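Local atomic coordinates of putative glucarate dehydratase (Pseudomonas fluorescens, PDB entry 4IT1), a protein that probably catalyses the magnesium-dependent dehydration of D-glucarate to 5-dehydro-4-deoxy-D-glucarate, as a member of the mandelate racemase/muconate lactonizing enzyme family. Residues L191-I196 against I228-K233; T252-A257 against H281-L286; M23-V28 against V138-L143; I65-S70 against L404-D409. All blocks are in the same frame, centred on the assembly; numbering follows the deposited sequence.

Contact 1: L191-I196 against I228-K233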
loop_
_atom_site.group_PDB
_atom_site.type_symbol
_atom_site.label_atom_id
_atom_site.label_comp_id
_atom_site.label_asym_id
_atom_site.label_seq_id
_atom_site.Cartn_x
_atom_site.Cartn_y
_atom_site.Cartn_z
ATOM N N LEU A 191 38.027 -18.901 4.706
ATOM C CA LEU A 191 38.002 -19.028 6.152
ATOM C C LEU A 191 38.976 -18.058 6.826
ATOM O O LEU A 191 39.171 -18.112 8.046
ATOM C CB LEU A 191 38.320 -20.472 6.567
ATOM C CG LEU A 191 37.499 -21.612 5.943
ATOM C CD1 LEU A 191 38.138 -22.966 6.235
ATOM C CD2 LEU A 191 36.043 -21.577 6.397
ATOM N N ASN A 192 39.602 -17.192 6.029
ATOM C CA ASN A 192 40.382 -16.073 6.571
ATOM C C ASN A 192 40.249 -14.784 5.750
ATOM O O ASN A 192 39.658 -14.781 4.659
ATOM C CB ASN A 192 41.855 -16.457 6.830
ATOM C CG ASN A 192 42.635 -16.767 5.557
ATOM O OD1 ASN A 192 42.249 -16.392 4.444
ATOM N ND2 ASN A 192 43.761 -17.448 5.727
ATOM N N GLU A 193 40.795 -13.696 6.289
ATOM C CA GLU A 193 40.654 -12.368 5.693
ATOM C C GLU A 193 41.144 -12.340 4.252
ATOM O O GLU A 193 40.469 -11.795 3.374
ATOM C CB GLU A 193 41.323 -11.280 6.552
ATOM C CG GLU A 193 42.636 -11.647 7.228
ATOM C CD GLU A 193 42.451 -12.474 8.490
ATOM O OE1 GLU A 193 42.065 -13.654 8.378
ATOM O OE2 GLU A 193 42.717 -11.956 9.596
ATOM N N GLN A 194 42.296 -12.962 4.015
ATOM C CA GLN A 194 42.883 -13.064 2.681
ATOM C C GLN A 194 41.928 -13.687 1.658
ATOM O O GLN A 194 41.739 -13.150 0.565
ATOM C CB GLN A 194 44.184 -13.863 2.752
ATOM C CG GLN A 194 45.033 -13.809 1.495
ATOM C CD GLN A 194 46.452 -14.283 1.738
ATOM O OE1 GLN A 194 47.066 -13.953 2.754
ATOM N NE2 GLN A 194 46.985 -15.056 0.799
ATOM N N GLN A 195 41.312 -14.805 2.030
ATOM C CA GLN A 195 40.445 -15.559 1.121
ATOM C C GLN A 195 39.108 -14.860 0.891
ATOM O O GLN A 195 38.499 -15.002 -0.175
ATOM C CB GLN A 195 40.211 -16.971 1.665
ATOM C CG GLN A 195 41.470 -17.816 1.783
ATOM C CD GLN A 195 41.346 -18.939 2.801
ATOM O OE1 GLN A 195 40.701 -18.796 3.841
ATOM N NE2 GLN A 195 41.986 -20.062 2.512
ATOM N N ILE A 196 38.654 -14.121 1.904
ATOM C CA ILE A 196 37.417 -13.337 1.809
ATOM C C ILE A 196 37.618 -12.096 0.936
ATOM O O ILE A 196 36.819 -11.834 0.028
ATOM C CB ILE A 196 36.832 -12.996 3.213
ATOM C CG1 ILE A 196 35.852 -14.089 3.665
ATOM C CG2 ILE A 196 36.108 -11.655 3.221
ATOM C CD1 ILE A 196 34.587 -14.199 2.826
ATOM N N ILE A 228 36.389 -7.974 8.391
ATOM C CA ILE A 228 35.779 -6.712 7.978
ATOM C C ILE A 228 36.841 -5.622 7.831
ATOM O O ILE A 228 36.847 -4.898 6.836
ATOM C CB ILE A 228 34.656 -6.274 8.939
ATOM C CG1 ILE A 228 33.403 -7.104 8.680
ATOM C CG2 ILE A 228 34.322 -4.797 8.766
ATOM C CD1 ILE A 228 32.584 -7.320 9.929
ATOM N N LYS A 229 37.732 -5.519 8.817
ATOM C CA LYS A 229 38.871 -4.597 8.763
ATOM C C LYS A 229 39.627 -4.754 7.443
ATOM O O LYS A 229 39.849 -3.773 6.722
ATOM C CB LYS A 229 39.836 -4.838 9.931
ATOM C CG LYS A 229 39.226 -4.744 11.321
ATOM C CD LYS A 229 39.147 -3.317 11.826
ATOM C CE LYS A 229 38.657 -3.289 13.261
ATOM N NZ LYS A 229 38.078 -1.960 13.593
ATOM N N ALA A 230 40.000 -5.996 7.132
ATOM C CA ALA A 230 40.733 -6.313 5.911
ATOM C C ALA A 230 39.955 -5.907 4.652
ATOM O O ALA A 230 40.547 -5.425 3.683
ATOM C CB ALA A 230 41.094 -7.790 5.879
ATOM N N LEU A 231 38.635 -6.090 4.676
ATOM C CA LEU A 231 37.768 -5.641 3.586
ATOM C C LEU A 231 37.701 -4.113 3.457
ATOM O O LEU A 231 37.619 -3.587 2.343
ATOM C CB LEU A 231 36.353 -6.197 3.752
ATOM C CG LEU A 231 36.075 -7.623 3.284
ATOM C CD1 LEU A 231 34.779 -8.127 3.904
ATOM C CD2 LEU A 231 36.006 -7.689 1.768
ATOM N N LYS A 232 37.713 -3.420 4.598
ATOM C CA LYS A 232 37.702 -1.952 4.647
ATOM C C LYS A 232 39.040 -1.405 4.144
ATOM O O LYS A 232 39.084 -0.408 3.414
ATOM C CB LYS A 232 37.436 -1.465 6.078
ATOM C CG LYS A 232 37.227 0.035 6.229
ATOM C CD LYS A 232 37.503 0.474 7.663
ATOM C CE LYS A 232 37.322 1.974 7.862
ATOM N NZ LYS A 232 35.887 2.386 7.882
ATOM N N LYS A 233 40.119 -2.073 4.551
ATOM C CA LYS A 233 41.464 -1.763 4.096
ATOM C C LYS A 233 41.577 -1.990 2.590
ATOM O O LYS A 233 42.060 -1.119 1.867
ATOM C CB LYS A 233 42.485 -2.617 4.849
ATOM C CG LYS A 233 43.930 -2.202 4.632
ATOM C CD LYS A 233 44.880 -3.114 5.390
ATOM C CE LYS A 233 46.327 -2.790 5.056
ATOM N NZ LYS A 233 47.278 -3.612 5.851
#
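Two apolar touches join the first turn of helix 193-207 to helix 221-234. Glu193 meets Ala230 methylene against methyl, with Glu193 CB 3.6 Å from Ala230 CB; this is also where the backbones come nearest, the CA atoms of these two residues being 6.1 Å apart. The carboxylate takes no part. With CG lodged between the backbone N and the carbonyl carbon (chi1 38°) and the chain bent again at CG, the Glu193 side chain turns away from Ala230; it also touches His223, Ala226 and Cys227 of the same helix as Ala230. Deeper in, Ile196 and Leu231 meet obliquely: the CG2 branch of Ile196 does the touching, 3.8 Å from Leu231 CD1. Both residues also rest on Leu170 of strand 163-170, so the pair sits between the helices and the barrel sheet.

The polar bonds stay close to the start of the helix. Asn192 is the N-cap, its OD1 accepting from Gln195 N at 3.0 Å, nearly head-on to the carbonyl oxygen (C=O...N 166°). Gln195 replies with OE1, which takes a firm bond from Leu191 N at 2.8 Å, the donor lying above the amide plane, and a weak one from Asn192 N. Gln195 NE2 is held in turn by Glu189, which probably helps to fix the amide's rotation.

The result is a capping box at the start of a helix packed beside its successor, as expected for consecutive outer helices of the beta/alpha barrel in the enolase superfamily.

Contact 2: T252-A257 against H281-L286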
loop_
_atom_site.group_PDB
_atom_site.type_symbol
_atom_site.label_atom_id
_atom_site.label_comp_id
_atom_site.label_asym_id
_atom_site.label_seq_id
_atom_site.Cartn_x
_atom_site.Cartn_y
_atom_site.Cartn_z
ATOM N N THR A 252 28.103 -9.753 23.439
ATOM C CA THR A 252 28.987 -9.981 22.303
ATOM C C THR A 252 28.792 -8.902 21.251
ATOM O O THR A 252 29.761 -8.299 20.785
ATOM C CB THR A 252 28.733 -11.368 21.677
ATOM O OG1 THR A 252 29.138 -12.380 22.603
ATOM C CG2 THR A 252 29.515 -11.548 20.378
ATOM N N SER A 253 27.535 -8.668 20.886
ATOM C CA SER A 253 27.164 -7.622 19.937
ATOM C C SER A 253 27.773 -6.284 20.348
ATOM O O SER A 253 28.305 -5.545 19.516
ATOM C CB SER A 253 25.636 -7.503 19.848
ATOM O OG SER A 253 25.069 -8.544 19.065
ATOM N N ILE A 254 27.692 -5.987 21.640
ATOM C CA ILE A 254 28.259 -4.766 22.181
ATOM C C ILE A 254 29.787 -4.743 22.065
ATOM O O ILE A 254 30.343 -3.736 21.628
ATOM C CB ILE A 254 27.774 -4.516 23.623
ATOM C CG1 ILE A 254 26.303 -4.086 23.589
ATOM C CG2 ILE A 254 28.630 -3.458 24.322
ATOM C CD1 ILE A 254 25.595 -4.187 24.923
ATOM N N ARG A 255 30.447 -5.849 22.431
ATOM C CA ARG A 255 31.913 -5.947 22.357
ATOM C C ARG A 255 32.421 -5.809 20.928
ATOM O O ARG A 255 33.466 -5.194 20.693
ATOM C CB ARG A 255 32.435 -7.250 22.974
ATOM C CG ARG A 255 32.339 -7.315 24.492
ATOM C CD ARG A 255 33.235 -8.398 25.089
ATOM N NE ARG A 255 32.870 -9.751 24.658
ATOM C CZ ARG A 255 33.546 -10.472 23.763
ATOM N NH1 ARG A 255 34.640 -9.984 23.189
ATOM N NH2 ARG A 255 33.126 -11.691 23.440
ATOM N N MET A 256 31.672 -6.370 19.980
ATOM C CA MET A 256 32.019 -6.275 18.567
ATOM C C MET A 256 31.857 -4.854 18.031
ATOM O O MET A 256 32.733 -4.350 17.316
ATOM C CB MET A 256 31.210 -7.271 17.736
ATOM C CG MET A 256 31.474 -8.740 18.062
ATOM S SD MET A 256 33.195 -9.297 17.981
ATOM C CE MET A 256 33.705 -9.173 19.696
ATOM N N ALA A 257 30.745 -4.212 18.388
ATOM C CA ALA A 257 30.508 -2.802 18.069
ATOM C C ALA A 257 31.692 -1.922 18.479
ATOM O O ALA A 257 32.079 -1.020 17.741
ATOM C CB ALA A 257 29.240 -2.314 18.748
ATOM N N HIS A 281 20.192 -1.285 20.217
ATOM C CA HIS A 281 20.106 0.052 19.660
ATOM C C HIS A 281 20.199 1.113 20.759
ATOM O O HIS A 281 21.041 1.992 20.684
ATOM C CB HIS A 281 18.846 0.230 18.827
ATOM C CG HIS A 281 18.662 1.624 18.320
ATOM N ND1 HIS A 281 19.373 2.126 17.250
ATOM C CD2 HIS A 281 17.858 2.627 18.745
ATOM C CE1 HIS A 281 19.003 3.376 17.030
ATOM N NE2 HIS A 281 18.091 3.706 17.927
ATOM N N LYS A 282 19.369 0.995 21.796
ATOM C CA LYS A 282 19.388 1.954 22.903
ATOM C C LYS A 282 20.789 2.126 23.449
ATOM O O LYS A 282 21.235 3.243 23.696
ATOM C CB LYS A 282 18.444 1.520 24.029
ATOM C CG LYS A 282 17.016 2.007 23.856
ATOM C CD LYS A 282 16.033 1.168 24.658
ATOM C CE LYS A 282 14.629 1.283 24.082
ATOM N NZ LYS A 282 13.804 0.071 24.351
ATOM N N ARG A 283 21.487 1.009 23.613
ATOM C CA ARG A 283 22.779 0.999 24.278
ATOM C C ARG A 283 23.919 1.510 23.412
ATOM O O ARG A 283 24.968 1.872 23.934
ATOM C CB ARG A 283 23.101 -0.410 24.783
ATOM C CG ARG A 283 22.323 -0.813 26.025
ATOM C CD ARG A 283 23.191 -1.639 26.951
ATOM N NE ARG A 283 24.470 -0.967 27.168
ATOM C CZ ARG A 283 25.532 -1.528 27.732
ATOM N NH1 ARG A 283 26.650 -0.821 27.870
ATOM N NH2 ARG A 283 25.480 -2.790 28.153
ATOM N N THR A 284 23.723 1.530 22.099
ATOM C CA THR A 284 24.796 1.896 21.172
ATOM C C THR A 284 24.433 3.052 20.234
ATOM O O THR A 284 25.303 3.818 19.825
ATOM C CB THR A 284 25.215 0.708 20.291
ATOM O OG1 THR A 284 24.120 0.339 19.442
ATOM C CG2 THR A 284 25.647 -0.491 21.138
ATOM N N GLY A 285 23.152 3.163 19.886
ATOM C CA GLY A 285 22.703 4.109 18.866
ATOM C C GLY A 285 22.966 3.621 17.445
ATOM O O GLY A 285 22.750 4.359 16.484
ATOM N N LEU A 286 23.422 2.374 17.305
ATOM C CA LEU A 286 23.750 1.804 15.988
ATOM C C LEU A 286 22.538 1.533 15.091
ATOM O O LEU A 286 21.449 1.209 15.595
ATOM C CB LEU A 286 24.565 0.528 16.148
ATOM C CG LEU A 286 26.017 0.743 16.575
ATOM C CD1 LEU A 286 26.654 -0.593 16.917
ATOM C CD2 LEU A 286 26.814 1.480 15.504
#
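Ile254 lays its CD1 methyl over one face of the Arg283 guanidinium, nearest to NH2 at 3.5 Å from Ile254 CD1. Here two successive outer helices of the enolase-superfamily barrel, 250-260 and 274-284, lie side by side at the protein surface. The two side chains cross at about a right angle. Arg283 reaches this position because its chain bends at both chi2 (-143°) and chi3 (50°), which brings one face of the planar group against the isoleucine methyl; its contact with a crystal neighbour may influence that pose. Next along the helix, the CG2 methyl of Thr284 stands more loosely, 4.4 Å from Ile254 CG1. Further along, Ala257 CB packs against Leu286 CD1 at 3.6 Å, and both residues lean on Tyr267 of strand 266-268, the strand that links the helices.

Polar groups serve the end of helix 274-284. Thr284 OG1, bonded also to Leu280 O, accepts from Leu286 N at 3.0 Å, an ST turn; the Leu286 side chain that follows points to Ala257. Gly285, with positive phi (78°), ends the helical run. Across the turn, His281 ND1 donates to Leu286 O at 2.8 Å, the oxygen lying almost in the imidazole plane.

Contact 3: M23-V28 against V138-L143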
loop_
_atom_site.group_PDB
_atom_site.type_symbol
_atom_site.label_atom_id
_atom_site.label_comp_id
_atom_site.label_asym_id
_atom_site.label_seq_id
_atom_site.Cartn_x
_atom_site.Cartn_y
_atom_site.Cartn_z
ATOM N N MET A 23 -10.391 -11.540 -20.102
ATOM C CA MET A 23 -9.246 -12.420 -20.354
ATOM C C MET A 23 -9.109 -13.420 -19.202
ATOM O O MET A 23 -9.312 -13.055 -18.040
ATOM C CB MET A 23 -7.974 -11.591 -20.502
ATOM C CG MET A 23 -6.689 -12.380 -20.696
ATOM S SD MET A 23 -5.307 -11.284 -20.326
ATOM C CE MET A 23 -3.876 -12.288 -20.691
ATOM N N LYS A 24 -8.773 -14.672 -19.523
ATOM C CA LYS A 24 -8.817 -15.760 -18.538
ATOM C C LYS A 24 -7.655 -16.751 -18.616
ATOM O O LYS A 24 -7.078 -16.966 -19.683
ATOM C CB LYS A 24 -10.167 -16.484 -18.607
ATOM C CG LYS A 24 -11.246 -15.786 -17.794
ATOM C CD LYS A 24 -12.647 -15.984 -18.339
ATOM C CE LYS A 24 -13.638 -15.204 -17.489
ATOM N NZ LYS A 24 -15.032 -15.289 -18.003
ATOM N N ILE A 25 -7.313 -17.329 -17.464
ATOM C CA ILE A 25 -6.214 -18.292 -17.357
ATOM C C ILE A 25 -6.664 -19.666 -17.838
ATOM O O ILE A 25 -7.744 -20.139 -17.473
ATOM C CB ILE A 25 -5.701 -18.421 -15.903
ATOM C CG1 ILE A 25 -5.243 -17.062 -15.365
ATOM C CG2 ILE A 25 -4.559 -19.431 -15.816
ATOM C CD1 ILE A 25 -5.145 -17.000 -13.854
ATOM N N THR A 26 -5.823 -20.302 -18.648
ATOM C CA THR A 26 -6.128 -21.631 -19.179
ATOM C C THR A 26 -5.189 -22.720 -18.654
ATOM O O THR A 26 -5.585 -23.880 -18.549
ATOM C CB THR A 26 -6.112 -21.652 -20.728
ATOM O OG1 THR A 26 -4.836 -21.201 -21.213
ATOM C CG2 THR A 26 -7.221 -20.769 -21.291
ATOM N N ARG A 27 -3.953 -22.326 -18.381
ATOM C CA ARG A 27 -2.889 -23.249 -18.022
ATOM C C ARG A 27 -2.078 -22.810 -16.792
ATOM O O ARG A 27 -1.752 -21.644 -16.647
ATOM C CB ARG A 27 -1.960 -23.395 -19.219
ATOM C CG ARG A 27 -1.343 -24.759 -19.390
ATOM C CD ARG A 27 0.134 -24.709 -19.054
ATOM N NE ARG A 27 0.948 -24.344 -20.203
ATOM C CZ ARG A 27 1.867 -25.137 -20.739
ATOM N NH1 ARG A 27 2.088 -26.339 -20.229
ATOM N NH2 ARG A 27 2.567 -24.729 -21.785
ATOM N N VAL A 28 -1.740 -23.759 -15.925
ATOM C CA VAL A 28 -0.818 -23.511 -14.800
ATOM C C VAL A 28 0.189 -24.655 -14.657
ATOM O O VAL A 28 -0.192 -25.824 -14.650
ATOM C CB VAL A 28 -1.561 -23.318 -13.457
ATOM C CG1 VAL A 28 -0.578 -22.950 -12.355
ATOM C CG2 VAL A 28 -2.639 -22.244 -13.566
ATOM N N VAL A 138 3.052 -12.650 -8.556
ATOM C CA VAL A 138 4.077 -12.244 -9.510
ATOM C C VAL A 138 3.710 -12.694 -10.927
ATOM O O VAL A 138 3.737 -11.889 -11.858
ATOM C CB VAL A 138 5.480 -12.742 -9.084
ATOM C CG1 VAL A 138 6.519 -12.498 -10.171
ATOM C CG2 VAL A 138 5.905 -12.067 -7.787
ATOM N N ALA A 139 3.332 -13.961 -11.081
ATOM C CA ALA A 139 2.959 -14.502 -12.387
ATOM C C ALA A 139 1.708 -13.842 -12.959
ATOM O O ALA A 139 1.653 -13.557 -14.156
ATOM C CB ALA A 139 2.787 -16.008 -12.307
ATOM N N PHE A 140 0.716 -13.601 -12.100
ATOM C CA PHE A 140 -0.492 -12.854 -12.465
ATOM C C PHE A 140 -0.187 -11.441 -12.979
ATOM O O PHE A 140 -0.865 -10.947 -13.881
ATOM C CB PHE A 140 -1.411 -12.716 -11.256
ATOM C CG PHE A 140 -2.414 -13.818 -11.106
ATOM C CD1 PHE A 140 -2.015 -15.147 -11.002
ATOM C CD2 PHE A 140 -3.769 -13.518 -11.007
ATOM C CE1 PHE A 140 -2.955 -16.156 -10.833
ATOM C CE2 PHE A 140 -4.713 -14.520 -10.841
ATOM C CZ PHE A 140 -4.304 -15.840 -10.747
ATOM N N LEU A 141 0.807 -10.787 -12.382
ATOM C CA LEU A 141 1.189 -9.433 -12.788
ATOM C C LEU A 141 2.074 -9.455 -14.025
ATOM O O LEU A 141 1.899 -8.631 -14.924
ATOM C CB LEU A 141 1.865 -8.666 -11.647
ATOM C CG LEU A 141 0.971 -8.231 -10.477
ATOM C CD1 LEU A 141 1.811 -7.769 -9.296
ATOM C CD2 LEU A 141 -0.018 -7.151 -10.887
ATOM N N ASP A 142 3.013 -10.401 -14.069
ATOM C CA ASP A 142 3.820 -10.632 -15.265
ATOM C C ASP A 142 2.919 -10.927 -16.458
ATOM O O ASP A 142 3.227 -10.532 -17.581
ATOM C CB ASP A 142 4.803 -11.780 -15.064
ATOM C CG ASP A 142 5.743 -11.961 -16.250
ATOM O OD1 ASP A 142 6.227 -10.945 -16.793
ATOM O OD2 ASP A 142 6.003 -13.118 -16.639
ATOM N N LEU A 143 1.803 -11.606 -16.198
ATOM C CA LEU A 143 0.813 -11.882 -17.227
ATOM C C LEU A 143 0.221 -10.576 -17.738
ATOM O O LEU A 143 0.295 -10.284 -18.935
ATOM C CB LEU A 143 -0.309 -12.770 -16.682
ATOM C CG LEU A 143 -1.036 -13.753 -17.608
ATOM C CD1 LEU A 143 -2.532 -13.668 -17.358
ATOM C CD2 LEU A 143 -0.748 -13.536 -19.086
#
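The strand beginning at Ile25 and segment 138-143 of helix 128-148 run with their backbones well apart, the nearest CA atoms, those of Ile25 and Phe140, being 9.3 Å from each other, so side chains alone bridge the space. Ile25 and Met23, two residues apart, both send their CB toward the helix.

Ile25 has CG1 beside its backbone N and anti to the carbonyl carbon (chi1 -58°), which carries CD1 out to the far end of the Phe140 ring. There CD1 lies 3.4 Å from Phe140 CZ and 3.8 Å from Phe140 CE1, a close fit in which the aliphatic chain and the phenylalanine cross at about a right angle. One turn further on, Leu143 and Met23 meet tip to tip. The methionine is fully extended, CG anti to the backbone N (chi1 177°), and its CE methyl rests against both branches of the leucine, 3.7 Å from Leu143 CD2 and 3.8 Å from Leu143 CD1. All four side chains are buried and the contact is wholly apolar; Leu143 also rests on Ser60 and Tyr64, and Phe140 on Leu95 of helix 95-107.

The strand itself is irregular: Thr26 and Arg27 both face Glu59 of strand 50-60, a classic beta bulge, while the backbone of Ile25 is hydrogen-bonded to Gly89 and Leu90 instead. Through Met23 and Ile25, helix 128-148 covers the start of an edge strand in the antiparallel three-stranded sheet, the sheet-and-helix packing of the N-terminal capping domain in mandelate racemase-like enzymes.

Contact 4: I65-S70 against L404-D409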
loop_
_atom_site.group_PDB
_atom_site.type_symbol
_atom_site.label_atom_id
_atom_site.label_comp_id
_atom_site.label_asym_id
_atom_site.label_seq_id
_atom_site.Cartn_x
_atom_site.Cartn_y
_atom_site.Cartn_z
ATOM N N ILE A 65 1.972 -15.338 -21.545
ATOM C CA ILE A 65 2.597 -16.167 -20.506
ATOM C C ILE A 65 3.195 -15.344 -19.347
ATOM O O ILE A 65 4.080 -14.501 -19.556
ATOM C CB ILE A 65 3.676 -17.108 -21.107
ATOM C CG1 ILE A 65 3.034 -18.159 -22.024
ATOM C CG2 ILE A 65 4.482 -17.796 -20.008
ATOM C CD1 ILE A 65 4.011 -18.889 -22.930
ATOM N N GLY A 66 2.704 -15.609 -18.133
ATOM C CA GLY A 66 3.239 -15.016 -16.899
ATOM C C GLY A 66 4.078 -15.997 -16.093
ATOM O O GLY A 66 3.697 -17.155 -15.926
ATOM N N LEU A 67 5.218 -15.528 -15.588
ATOM C CA LEU A 67 6.182 -16.379 -14.882
ATOM C C LEU A 67 6.283 -16.108 -13.373
ATOM O O LEU A 67 6.034 -14.991 -12.913
ATOM C CB LEU A 67 7.576 -16.246 -15.509
ATOM C CG LEU A 67 7.780 -16.529 -16.999
ATOM C CD1 LEU A 67 9.254 -16.375 -17.329
ATOM C CD2 LEU A 67 7.287 -17.917 -17.388
ATOM N N GLY A 68 6.671 -17.145 -12.623
ATOM C CA GLY A 68 6.893 -17.065 -11.173
ATOM C C GLY A 68 8.037 -17.940 -10.671
ATOM O O GLY A 68 8.414 -18.923 -11.311
ATOM N N GLU A 69 8.598 -17.565 -9.525
ATOM C CA GLU A 69 9.637 -18.342 -8.852
ATOM C C GLU A 69 9.372 -18.287 -7.345
ATOM O O GLU A 69 9.068 -17.219 -6.805
ATOM C CB GLU A 69 11.020 -17.781 -9.172
ATOM C CG GLU A 69 12.179 -18.670 -8.769
ATOM C CD GLU A 69 13.532 -17.993 -8.909
ATOM O OE1 GLU A 69 13.715 -17.160 -9.825
ATOM O OE2 GLU A 69 14.430 -18.309 -8.100
ATOM N N SER A 70 9.475 -19.432 -6.670
ATOM C CA SER A 70 9.202 -19.492 -5.230
ATOM C C SER A 70 10.012 -20.554 -4.483
ATOM O O SER A 70 11.058 -20.997 -4.958
ATOM C CB SER A 70 7.708 -19.684 -4.970
ATOM O OG SER A 70 7.403 -19.346 -3.631
ATOM N N LEU A 404 11.371 -11.842 -19.659
ATOM C CA LEU A 404 12.086 -13.105 -19.550
ATOM C C LEU A 404 11.296 -14.255 -20.177
ATOM O O LEU A 404 10.056 -14.271 -20.146
ATOM C CB LEU A 404 12.383 -13.423 -18.082
ATOM C CG LEU A 404 13.306 -12.535 -17.243
ATOM C CD1 LEU A 404 13.262 -13.006 -15.798
ATOM C CD2 LEU A 404 14.738 -12.537 -17.762
ATOM N N GLU A 405 12.025 -15.217 -20.743
ATOM C CA GLU A 405 11.402 -16.389 -21.359
ATOM C C GLU A 405 12.006 -17.701 -20.857
ATOM O O GLU A 405 13.229 -17.830 -20.739
ATOM C CB GLU A 405 11.456 -16.295 -22.892
ATOM C CG GLU A 405 10.410 -15.346 -23.473
ATOM C CD GLU A 405 10.561 -15.103 -24.965
ATOM O OE1 GLU A 405 11.540 -15.587 -25.571
ATOM O OE2 GLU A 405 9.688 -14.414 -25.533
ATOM N N LEU A 406 11.134 -18.662 -20.559
ATOM C CA LEU A 406 11.552 -19.971 -20.055
ATOM C C LEU A 406 12.260 -20.813 -21.102
ATOM O O LEU A 406 11.706 -21.095 -22.166
ATOM C CB LEU A 406 10.354 -20.759 -19.519
ATOM C CG LEU A 406 9.972 -20.634 -18.044
ATOM C CD1 LEU A 406 8.859 -21.621 -17.743
ATOM C CD2 LEU A 406 11.157 -20.887 -17.123
ATOM N N ASP A 407 13.490 -21.208 -20.789
ATOM C CA ASP A 407 14.201 -22.222 -21.556
ATOM C C ASP A 407 13.707 -23.590 -21.076
ATOM O O ASP A 407 14.200 -24.125 -20.075
ATOM C CB ASP A 407 15.715 -22.068 -21.357
ATOM C CG ASP A 407 16.538 -22.980 -22.266
ATOM O OD1 ASP A 407 15.997 -23.962 -22.820
ATOM O OD2 ASP A 407 17.748 -22.711 -22.419
ATOM N N HIS A 408 12.726 -24.144 -21.790
ATOM C CA HIS A 408 12.081 -25.406 -21.407
ATOM C C HIS A 408 13.028 -26.603 -21.364
ATOM O O HIS A 408 12.741 -27.602 -20.696
ATOM C CB HIS A 408 10.908 -25.703 -22.335
ATOM C CG HIS A 408 9.661 -24.955 -21.990
ATOM N ND1 HIS A 408 9.589 -23.579 -22.017
ATOM C CD2 HIS A 408 8.432 -25.390 -21.625
ATOM C CE1 HIS A 408 8.369 -23.199 -21.677
ATOM N NE2 HIS A 408 7.648 -24.278 -21.435
ATOM N N ASP A 409 14.148 -26.497 -22.077
ATOM C CA ASP A 409 15.199 -27.517 -22.044
ATOM C C ASP A 409 15.978 -27.460 -20.737
ATOM O O ASP A 409 16.166 -28.484 -20.080
ATOM C CB ASP A 409 16.153 -27.367 -23.237
ATOM C CG ASP A 409 15.521 -27.786 -24.558
ATOM O OD1 ASP A 409 14.291 -28.025 -24.611
ATOM O OD2 ASP A 409 16.269 -27.876 -25.555
#
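Leu67 makes a buried contact, largely apolar, with Leu404 and Leu406, in which one methyl also lies against a backbone carbonyl. It sits at a seam between two parts of the chain: strand 65-70 is an edge of the N-terminal antiparallel sheet, and 404-409 leads into helix 408-421 near the C-terminal end. From the strand, Leu67 does practically all the touching, dividing its methyls between two partners. CD1 turns to the main chain of Leu404, 3.6 Å from Leu404 O, with Leu404 CB more distant at 4.4 Å. CD2 goes to Leu406, 3.9 Å from Leu406 CG and 4.0 Å from Leu406 CD1; these two leucines slide past each other in opposite directions. CG stands beside the backbone N and anti to the carbonyl carbon (chi1 -56°), which aims the side chain at 404-406; chi2 near 180° then turns CD1 to Leu404 and CD2 to Leu406. An alanine in place of Leu67 would remove both methyls and would probably open a gap against Leu406 and the Leu404 carbonyl, weakening the join between strand and C-terminal segment.

Beyond the leucines the chain turns into its helix. His408 ND1 donates to Leu406 O at 3.3 Å, the oxygen near the ring plane but the nitrogen well above the plane of the carbonyl, and Asp407, the N-cap, accepts weakly from Asp409 N.

Around the seam, Leu67 and Leu406 both rest on Glu57 of strand 50-60, which pairs with 65-70. Leu404 packs on Met352 of helix 348-360, while Asp142 of helix 128-148 takes a hydrogen bond from Leu67 N.

How the contacts relate
Contacts 3 and 4 are buried; contact 3 is apolar side chain on side chain, while in contact 4 a leucine methyl also meets a backbone carbonyl. Contact 1 is partly buried and contact 2 lies at the surface, where an arginine can take part. Contacts 3 and 4 belong together: their centres are about 12 Å apart, they engage the two edge strands of one antiparallel sheet, and helix 128-148 touches both. Contacts 1 and 2 join neighbouring barrel helices on the far side of the chain's centre. In contacts 1, 2 and 4 polar bonds shape helix ends beside the contact; contact 3 has none of this kind. Contact 4 alone ties the N-terminal domain to the late chain.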